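Local coordinates for MSM0271 protein (Mycobacterium smegmatis, PDB 5SUH), which builds part of the shell of the mycobacterial RMM microcompartment as a double-ringed trimer, and probably contributes to transport across that shell, at residues R30-V35 against D133-R138; I69-P74 against F103-I108; D41-F46 against E188-A193. One frame throughout, in Å; residues are numbered along the deposited sequence.

In the fold
Interactions 1 and 2 are neighbours, with centres about 10 Å apart on the same side of the chain's centre; both reach the antiparallel sheet formed by strands 32-39, 66-73, 104-110 and 93-99, where the first two strands lie side by side. Interaction 3 is on the opposite side, its centre about 24 Å from that of interaction 1 and about 22 Å from that of interaction 2. Along the chain, both segments of interaction 2 fall between those of interaction 1, and likewise of interaction 3, while the segments of interactions 1 and 3 alternate. Interaction 2 knits one sheet internally, whereas interaction 3 ties the two tandem BMC regions of the shell protein to each other.

Interaction 1. Residues R30-V35 against D133-R138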
loop_
_atom_site.group_PDB
_atom_site.type_symbol
_atom_site.label_atom_id
_atom_site.label_comp_id
_atom_site.label_asym_id
_atom_site.label_seq_id
_atom_site.Cartn_x
_atom_site.Cartn_y
_atom_site.Cartn_z
ATOM N N ARG A 30 30.077 5.644 21.188
ATOM C CA ARG A 30 29.619 4.662 20.206
ATOM C C ARG A 30 28.198 4.961 19.681
ATOM O O ARG A 30 28.008 5.180 18.482
ATOM C CB ARG A 30 29.632 3.261 20.822
ATOM C CG ARG A 30 29.778 2.182 19.812
ATOM C CD ARG A 30 31.084 2.444 19.072
ATOM N NE ARG A 30 31.382 1.442 18.058
ATOM C CZ ARG A 30 30.640 1.230 16.976
ATOM N NH1 ARG A 30 30.996 0.293 16.106
ATOM N NH2 ARG A 30 29.554 1.962 16.753
ATOM N N THR A 31 27.219 4.989 20.589
ATOM C CA THR A 31 25.844 5.395 20.274
ATOM C C THR A 31 25.589 6.897 20.469
ATOM O O THR A 31 25.609 7.388 21.598
ATOM C CB THR A 31 24.831 4.618 21.135
ATOM O OG1 THR A 31 24.906 3.225 20.806
ATOM C CG2 THR A 31 23.431 5.093 20.873
ATOM N N GLN A 32 25.324 7.623 19.380
ATOM C CA GLN A 32 25.095 9.063 19.492
ATOM C C GLN A 32 23.630 9.468 19.618
ATOM O O GLN A 32 22.788 9.103 18.804
ATOM C CB GLN A 32 25.695 9.830 18.319
ATOM C CG GLN A 32 25.500 11.335 18.540
ATOM C CD GLN A 32 25.639 12.182 17.297
ATOM O OE1 GLN A 32 26.422 11.870 16.399
ATOM N NE2 GLN A 32 24.881 13.278 17.244
ATOM N N ILE A 33 23.347 10.261 20.642
ATOM C CA ILE A 33 22.017 10.784 20.836
ATOM C C ILE A 33 21.783 12.110 20.102
ATOM O O ILE A 33 22.466 13.097 20.333
ATOM C CB ILE A 33 21.732 10.930 22.323
ATOM C CG1 ILE A 33 21.472 9.519 22.876
ATOM C CG2 ILE A 33 20.520 11.814 22.539
ATOM C CD1 ILE A 33 20.922 9.471 24.270
ATOM N N ARG A 34 20.823 12.090 19.186
ATOM C CA ARG A 34 20.464 13.246 18.375
ATOM C C ARG A 34 19.380 14.040 19.091
ATOM O O ARG A 34 19.458 15.266 19.194
ATOM C CB ARG A 34 19.904 12.803 17.020
ATOM C CG ARG A 34 20.792 11.876 16.253
ATOM C CD ARG A 34 21.106 12.375 14.897
ATOM N NE ARG A 34 19.958 12.913 14.185
ATOM C CZ ARG A 34 20.099 13.724 13.137
ATOM N NH1 ARG A 34 21.320 14.055 12.721
ATOM N NH2 ARG A 34 19.043 14.237 12.533
ATOM N N VAL A 35 18.381 13.311 19.599
ATOM C CA VAL A 35 17.275 13.893 20.354
ATOM C C VAL A 35 17.013 13.069 21.625
ATOM O O VAL A 35 16.970 11.843 21.556
ATOM C CB VAL A 35 15.972 13.934 19.527
ATOM C CG1 VAL A 35 14.838 14.516 20.360
ATOM C CG2 VAL A 35 16.153 14.727 18.283
ATOM N N ASP A 133 24.017 15.926 25.478
ATOM C CA ASP A 133 24.773 15.424 24.318
ATOM C C ASP A 133 23.904 15.492 23.040
ATOM O O ASP A 133 24.427 15.363 21.942
ATOM C CB ASP A 133 25.197 13.946 24.499
ATOM C CG ASP A 133 26.343 13.742 25.464
ATOM O OD1 ASP A 133 27.163 14.666 25.681
ATOM O OD2 ASP A 133 26.412 12.619 26.011
ATOM N N GLN A 134 22.601 15.740 23.179
ATOM C CA GLN A 134 21.724 15.858 22.008
ATOM C C GLN A 134 22.021 17.106 21.156
ATOM O O GLN A 134 22.745 18.027 21.587
ATOM C CB GLN A 134 20.239 15.860 22.417
ATOM C CG GLN A 134 19.661 17.223 22.871
ATOM C CD GLN A 134 18.174 17.134 23.273
ATOM O OE1 GLN A 134 17.433 16.277 22.779
ATOM N NE2 GLN A 134 17.731 18.044 24.127
ATOM N N LEU A 135 21.477 17.121 19.936
ATOM C CA LEU A 135 21.560 18.303 19.065
ATOM C C LEU A 135 20.533 19.362 19.460
ATOM O O LEU A 135 19.375 19.037 19.740
ATOM C CB LEU A 135 21.369 17.896 17.605
ATOM C CG LEU A 135 22.499 17.064 16.978
ATOM C CD1 LEU A 135 22.105 16.549 15.595
ATOM C CD2 LEU A 135 23.719 17.943 16.843
ATOM N N ARG A 136 20.943 20.630 19.477
ATOM C CA ARG A 136 19.972 21.673 19.758
ATOM C C ARG A 136 19.136 21.888 18.482
ATOM O O ARG A 136 19.651 21.762 17.370
ATOM C CB ARG A 136 20.642 22.964 20.232
ATOM C CG ARG A 136 21.111 23.868 19.144
ATOM C CD ARG A 136 21.520 25.210 19.714
ATOM N NE ARG A 136 22.296 25.954 18.725
ATOM C CZ ARG A 136 22.994 27.058 18.977
ATOM N NH1 ARG A 136 23.049 27.555 20.208
ATOM N NH2 ARG A 136 23.674 27.639 17.999
ATOM N N PRO A 137 17.847 22.199 18.644
ATOM C CA PRO A 137 16.942 22.374 17.495
ATOM C C PRO A 137 17.390 23.466 16.536
ATOM O O PRO A 137 17.834 24.534 16.966
ATOM C CB PRO A 137 15.609 22.760 18.149
ATOM C CG PRO A 137 15.693 22.131 19.548
ATOM C CD PRO A 137 17.140 22.261 19.939
ATOM N N ARG A 138 17.345 23.155 15.245
ATOM C CA ARG A 138 17.625 24.140 14.210
ATOM C C ARG A 138 16.375 24.380 13.390
ATOM O O ARG A 138 15.844 23.457 12.780
ATOM C CB ARG A 138 18.758 23.710 13.284
ATOM C CG ARG A 138 18.900 24.651 12.095
ATOM C CD ARG A 138 20.329 24.758 11.618
ATOM N NE ARG A 138 20.853 23.490 11.121
ATOM C CZ ARG A 138 20.846 23.129 9.838
ATOM N NH1 ARG A 138 20.355 23.954 8.914
ATOM N NH2 ARG A 138 21.347 21.951 9.478
#
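Leu135 lays its CD1 over one face of the Arg34 guanidinium, 3.9 Å from NH1, the two side chains meeting at an angle. The arginine chain is bent at chi2 and chi3, and its NE forms a salt bridge with Glu71 while the group also makes a cation-pi contact with Phe103. Next to this overlap the backbones join: Leu135 N donates to Arg34 O at 2.8 Å, with 154° at the hydrogen. One residue earlier, Gln134 CA directs a nearly straight CA-H...O contact at Ile33 O, 3.3 Å away. The Gln134 side chain runs on past Arg34 O, which lies 3.4 Å from its CB. Its CG sits between the backbone N and the carbonyl carbon (chi1 83°), and the extended chain brings OE1 within 3.4 Å of Val35 CA, where it accepts a hydrogen bond from Tyr36 N. Arg34 and Val35 both face Glu71 of strand 66-73, a classic beta bulge. The loop between helix 113-127 and strand 138-145 thus packs against strand 32-39 at its bulge, and through Gln134 and Arg136 it also pairs with Gln236 near the C-terminus.

Interaction 2. Residues I69-P74 against F103-I108; sequences IVEVSP and FGVLEI
Glu71 and Phe103 meet at a slant, the carboxylate and ring planes 31° apart, with Glu71 OE2 3.6 Å from Phe103 CD2. The glutamate reaches this far because CG stands anti to its own backbone nitrogen (chi1 -175°) and the chain is extended beyond it. Val72 O approaches the same ring at its edge, near the ring plane. The strands that carry these groups, 69-73 and 104-108, run antiparallel, their directions 163° apart. Val70 with Leu106 and Val72 with Gly104 are the hydrogen-bonded pairs, each joined by two reciprocal N-H...O bonds, of which Val72 N to Gly104 O is the shortest at 2.9 Å. Ile69 with Glu107 and Glu71 with Val105 are the non-hydrogen-bonded pairs. Their side chains share one face of the sheet, where Ile69 CG2 rests 4.3 Å from Glu107 CG and Val105 packs on Leu180. On the other face, Val72 and Leu106 pack against Ile78 of helix 78-88. Across this contact, then, the four backbone hydrogen bonds, helped by CA-H...O contacts such as Glu71 CA to Gly104 O, do most of the joining, and the apolar side chains pack mainly outward. The acidic groups have their strongest partners outside the two strands: Glu107 OE2 bonds His109 ND1, and Glu71 is held by Arg34 at OE2 and by Leu180 N at OE1. With both oxygens engaged, one by a cation, the buried Glu71 carboxylate would be expected to favour its ionised form.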
loop_
_atom_site.group_PDB
_atom_site.type_symbol
_atom_site.label_atom_id
_atom_site.label_comp_id
_atom_site.label_asym_id
_atom_site.label_seq_id
_atom_site.Cartn_x
_atom_site.Cartn_y
_atom_site.Cartn_z
ATOM N N ILE A 69 10.953 10.665 24.188
ATOM C CA ILE A 69 11.257 10.532 22.757
ATOM C C ILE A 69 12.764 10.549 22.531
ATOM O O ILE A 69 13.474 11.403 23.078
ATOM C CB ILE A 69 10.628 11.644 21.900
ATOM C CG1 ILE A 69 11.098 13.045 22.361
ATOM C CG2 ILE A 69 9.117 11.528 21.924
ATOM C CD1 ILE A 69 10.703 14.208 21.424
ATOM N N VAL A 70 13.265 9.580 21.761
ATOM C CA VAL A 70 14.701 9.485 21.504
ATOM C C VAL A 70 14.996 9.230 20.018
ATOM O O VAL A 70 14.416 8.311 19.396
ATOM C CB VAL A 70 15.352 8.359 22.356
ATOM C CG1 VAL A 70 16.845 8.260 22.076
ATOM C CG2 VAL A 70 15.069 8.548 23.859
ATOM N N GLU A 71 15.895 10.036 19.458
ATOM C CA GLU A 71 16.433 9.824 18.102
ATOM C C GLU A 71 17.956 9.563 18.188
ATOM O O GLU A 71 18.656 10.264 18.908
ATOM C CB GLU A 71 16.122 11.043 17.187
ATOM C CG GLU A 71 16.543 10.864 15.733
ATOM C CD GLU A 71 16.209 12.043 14.813
ATOM O OE1 GLU A 71 15.105 12.636 14.918
ATOM O OE2 GLU A 71 17.053 12.345 13.936
ATOM N N VAL A 72 18.464 8.535 17.502
ATOM C CA VAL A 72 19.895 8.186 17.604
ATOM C C VAL A 72 20.589 7.871 16.283
ATOM O O VAL A 72 19.957 7.642 15.253
ATOM C CB VAL A 72 20.164 6.939 18.470
ATOM C CG1 VAL A 72 19.489 7.089 19.819
ATOM C CG2 VAL A 72 19.730 5.663 17.727
ATOM N N SER A 73 21.915 7.807 16.364
ATOM C CA SER A 73 22.768 7.428 15.250
ATOM C C SER A 73 23.897 6.533 15.767
ATOM O O SER A 73 24.413 6.788 16.850
ATOM C CB SER A 73 23.331 8.668 14.582
ATOM O OG SER A 73 24.096 8.312 13.461
ATOM N N PRO A 74 24.242 5.441 15.042
ATOM C CA PRO A 74 23.653 4.926 13.799
ATOM C C PRO A 74 22.256 4.326 14.050
ATOM O O PRO A 74 21.972 3.905 15.182
ATOM C CB PRO A 74 24.656 3.843 13.367
ATOM C CG PRO A 74 25.221 3.350 14.619
ATOM C CD PRO A 74 25.311 4.549 15.530
ATOM N N PHE A 103 18.379 7.410 10.487
ATOM C CA PHE A 103 18.250 7.503 11.946
ATOM C C PHE A 103 17.272 6.515 12.592
ATOM O O PHE A 103 16.360 6.014 11.929
ATOM C CB PHE A 103 17.842 8.923 12.329
ATOM C CG PHE A 103 18.620 9.982 11.607
ATOM C CD1 PHE A 103 20.016 10.056 11.738
ATOM C CD2 PHE A 103 17.972 10.923 10.809
ATOM C CE1 PHE A 103 20.747 11.042 11.065
ATOM C CE2 PHE A 103 18.698 11.912 10.142
ATOM C CZ PHE A 103 20.091 11.977 10.267
ATOM N N GLY A 104 17.446 6.294 13.904
ATOM C CA GLY A 104 16.590 5.412 14.684
ATOM C C GLY A 104 15.732 6.160 15.692
ATOM O O GLY A 104 16.189 7.109 16.355
ATOM N N VAL A 105 14.473 5.736 15.802
ATOM C CA VAL A 105 13.476 6.478 16.579
ATOM C C VAL A 105 12.735 5.598 17.584
ATOM O O VAL A 105 12.371 4.450 17.273
ATOM C CB VAL A 105 12.452 7.168 15.611
ATOM C CG1 VAL A 105 11.339 7.871 16.370
ATOM C CG2 VAL A 105 13.175 8.143 14.694
ATOM N N LEU A 106 12.499 6.130 18.780
ATOM C CA LEU A 106 11.713 5.414 19.802
ATOM C C LEU A 106 10.794 6.376 20.549
ATOM O O LEU A 106 11.183 7.506 20.864
ATOM C CB LEU A 106 12.623 4.689 20.804
ATOM C CG LEU A 106 11.982 4.206 22.109
ATOM C CD1 LEU A 106 11.128 2.946 21.889
ATOM C CD2 LEU A 106 13.019 3.990 23.209
ATOM N N GLU A 107 9.571 5.939 20.819
ATOM C CA GLU A 107 8.710 6.641 21.772
ATOM C C GLU A 107 8.266 5.638 22.836
ATOM O O GLU A 107 7.817 4.543 22.510
ATOM C CB GLU A 107 7.496 7.272 21.072
ATOM C CG GLU A 107 6.578 8.099 21.975
ATOM C CD GLU A 107 5.446 7.280 22.599
ATOM O OE1 GLU A 107 5.413 6.051 22.431
ATOM O OE2 GLU A 107 4.588 7.863 23.281
ATOM N N ILE A 108 8.425 5.983 24.109
ATOM C CA ILE A 108 7.847 5.164 25.177
ATOM C C ILE A 108 7.003 6.101 26.033
ATOM O O ILE A 108 7.265 7.313 26.077
ATOM C CB ILE A 108 8.928 4.412 26.033
ATOM C CG1 ILE A 108 9.876 5.378 26.737
ATOM C CG2 ILE A 108 9.729 3.431 25.173
ATOM C CD1 ILE A 108 10.847 4.693 27.672
#

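Interaction 3. Residues D41-F46 against E188-A193; sequences DLQRQF and EAERVA
Glu190 points its carboxylate at the start of helix 44-49, where two consecutive backbone N-H groups grip it. Gln45 N donates to OE2 at 2.9 Å with an angle of 161° at the hydrogen, and Phe46 N donates to OE1 at 3.0 Å along a more bent path; each oxygen uses its syn lone pair, so one carboxylate takes both donors. Fully stretched from CB to the carboxylate, Glu190 bridges the gap between the helices. Gln43, at the N-cap position, has its CB over one face of the Glu190 carboxylate, 3.2 Å from CD; Gln45 CB approaches from the opposite side of the plane, nearer OE2. Further along, the bent Gln43 side chain passes Arg191 at about a right angle, its CD 4.0 Å from Arg191 CB. The Gln43 amide is steadied within its own segment, NE2 donating to Asp41 O at 3.0 Å from above the carbonyl plane.

Beside this core, Arg191 joins Asp41 and Glu188 in a salt-bridge network. Asp41 OD2 comes to the guanidinium edge of Arg191, in its plane, but the salt bridge to NH1 is long at 3.8 Å; Glu188, one turn back on the same helix, is the other acid of the network and also bonds His225. The Gln45 amide is occupied by Leu196 O and Val198 N, and Gln43 N by Asn187 of helix 182-192. Tyr62 of the third subunit packs on Arg44 and Gln45. A carboxylate lent by one helix to the N-H groups of another's first turn is a familiar way of meeting a helix N-terminus, probably favoured by the helix dipole; here it links the two tandem, circularly permuted BMC regions.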
loop_
_atom_site.group_PDB
_atom_site.type_symbol
_atom_site.label_atom_id
_atom_site.label_comp_id
_atom_site.label_asym_id
_atom_site.label_seq_id
_atom_site.Cartn_x
_atom_site.Cartn_y
_atom_site.Cartn_z
ATOM N N ASP A 41 2.768 15.598 30.130
ATOM C CA ASP A 41 1.327 15.859 29.977
ATOM C C ASP A 41 0.826 15.953 28.504
ATOM O O ASP A 41 0.635 17.056 27.994
ATOM C CB ASP A 41 0.957 17.144 30.746
ATOM C CG ASP A 41 -0.560 17.387 30.800
ATOM O OD1 ASP A 41 -1.325 16.401 30.863
ATOM O OD2 ASP A 41 -0.995 18.563 30.740
ATOM N N LEU A 42 0.586 14.819 27.835
ATOM C CA LEU A 42 0.148 14.832 26.414
ATOM C C LEU A 42 -1.239 15.458 26.173
ATOM O O LEU A 42 -2.213 15.104 26.837
ATOM C CB LEU A 42 0.162 13.408 25.826
ATOM C CG LEU A 42 1.561 12.794 25.664
ATOM C CD1 LEU A 42 1.455 11.348 25.262
ATOM C CD2 LEU A 42 2.396 13.569 24.650
ATOM N N GLN A 43 -1.327 16.381 25.214
ATOM C CA GLN A 43 -2.620 16.974 24.862
ATOM C C GLN A 43 -3.430 16.017 23.950
ATOM O O GLN A 43 -2.852 15.184 23.266
ATOM C CB GLN A 43 -2.416 18.356 24.209
ATOM C CG GLN A 43 -1.587 19.310 25.024
ATOM C CD GLN A 43 -2.179 19.595 26.407
ATOM O OE1 GLN A 43 -3.209 20.250 26.537
ATOM N NE2 GLN A 43 -1.516 19.099 27.445
ATOM N N ARG A 44 -4.758 16.131 23.927
ATOM C CA ARG A 44 -5.549 15.039 23.332
ATOM C C ARG A 44 -5.451 14.889 21.803
ATOM O O ARG A 44 -5.469 13.762 21.307
ATOM C CB ARG A 44 -7.011 15.164 23.758
ATOM C CG ARG A 44 -7.790 16.234 23.066
ATOM C CD ARG A 44 -9.233 16.181 23.519
ATOM N NE ARG A 44 -10.058 17.137 22.787
ATOM C CZ ARG A 44 -11.348 17.349 23.026
ATOM N NH1 ARG A 44 -11.977 16.674 23.986
ATOM N NH2 ARG A 44 -12.005 18.238 22.295
ATOM N N GLN A 45 -5.303 15.983 21.056
ATOM C CA GLN A 45 -5.139 15.859 19.603
ATOM C C GLN A 45 -3.824 15.226 19.250
ATOM O O GLN A 45 -3.715 14.442 18.300
ATOM C CB GLN A 45 -5.194 17.199 18.911
ATOM C CG GLN A 45 -6.526 17.672 18.572
ATOM C CD GLN A 45 -6.458 18.814 17.598
ATOM O OE1 GLN A 45 -6.316 18.606 16.385
ATOM N NE2 GLN A 45 -6.563 20.034 18.116
ATOM N N PHE A 46 -2.798 15.618 19.980
ATOM C CA PHE A 46 -1.492 15.139 19.604
ATOM C C PHE A 46 -1.342 13.686 20.007
ATOM O O PHE A 46 -0.735 12.913 19.270
ATOM C CB PHE A 46 -0.381 16.024 20.183
ATOM C CG PHE A 46 0.974 15.465 19.958
ATOM C CD1 PHE A 46 1.453 15.303 18.666
ATOM C CD2 PHE A 46 1.761 15.059 21.038
ATOM C CE1 PHE A 46 2.712 14.747 18.456
ATOM C CE2 PHE A 46 3.015 14.506 20.843
ATOM C CZ PHE A 46 3.503 14.351 19.558
ATOM N N GLU A 188 3.329 21.328 22.466
ATOM C CA GLU A 188 3.352 22.633 23.110
ATOM C C GLU A 188 2.302 23.585 22.473
ATOM O O GLU A 188 1.584 24.319 23.197
ATOM C CB GLU A 188 4.751 23.257 23.044
ATOM C CG GLU A 188 5.713 22.654 24.058
ATOM C CD GLU A 188 5.147 22.669 25.484
ATOM O OE1 GLU A 188 4.721 23.745 25.970
ATOM O OE2 GLU A 188 5.117 21.591 26.119
ATOM N N ALA A 189 2.187 23.547 21.145
ATOM C CA ALA A 189 1.191 24.372 20.449
ATOM C C ALA A 189 -0.235 24.058 20.921
ATOM O O ALA A 189 -1.022 24.964 21.184
ATOM C CB ALA A 189 1.293 24.196 18.924
ATOM N N GLU A 190 -0.572 22.783 21.068
ATOM C CA GLU A 190 -1.941 22.474 21.445
ATOM C C GLU A 190 -2.239 22.927 22.895
ATOM O O GLU A 190 -3.374 23.292 23.226
ATOM C CB GLU A 190 -2.229 20.984 21.275
ATOM C CG GLU A 190 -3.670 20.651 21.573
ATOM C CD GLU A 190 -3.991 19.169 21.497
ATOM O OE1 GLU A 190 -3.075 18.367 21.184
ATOM O OE2 GLU A 190 -5.179 18.828 21.717
ATOM N N ARG A 191 -1.223 22.913 23.750
ATOM C CA ARG A 191 -1.423 23.295 25.150
ATOM C C ARG A 191 -1.826 24.772 25.260
ATOM O O ARG A 191 -2.625 25.175 26.116
ATOM C CB ARG A 191 -0.167 23.020 26.005
ATOM C CG ARG A 191 -0.289 23.552 27.428
ATOM C CD ARG A 191 0.878 23.300 28.415
ATOM N NE ARG A 191 2.046 22.633 27.874
ATOM C CZ ARG A 191 2.302 21.331 28.041
ATOM N NH1 ARG A 191 1.438 20.558 28.696
ATOM N NH2 ARG A 191 3.408 20.789 27.525
ATOM N N VAL A 192 -1.225 25.565 24.392
ATOM C CA VAL A 192 -1.280 27.009 24.480
ATOM C C VAL A 192 -2.392 27.596 23.604
ATOM O O VAL A 192 -2.789 28.757 23.753
ATOM C CB VAL A 192 0.160 27.555 24.133
ATOM C CG1 VAL A 192 0.215 28.345 22.833
ATOM C CG2 VAL A 192 0.771 28.301 25.317
ATOM N N ALA A 193 -2.926 26.753 22.729
ATOM C CA ALA A 193 -3.976 27.139 21.804
ATOM C C ALA A 193 -4.920 25.960 21.461
ATOM O O ALA A 193 -4.941 25.474 20.319
ATOM C CB ALA A 193 -3.329 27.715 20.525
#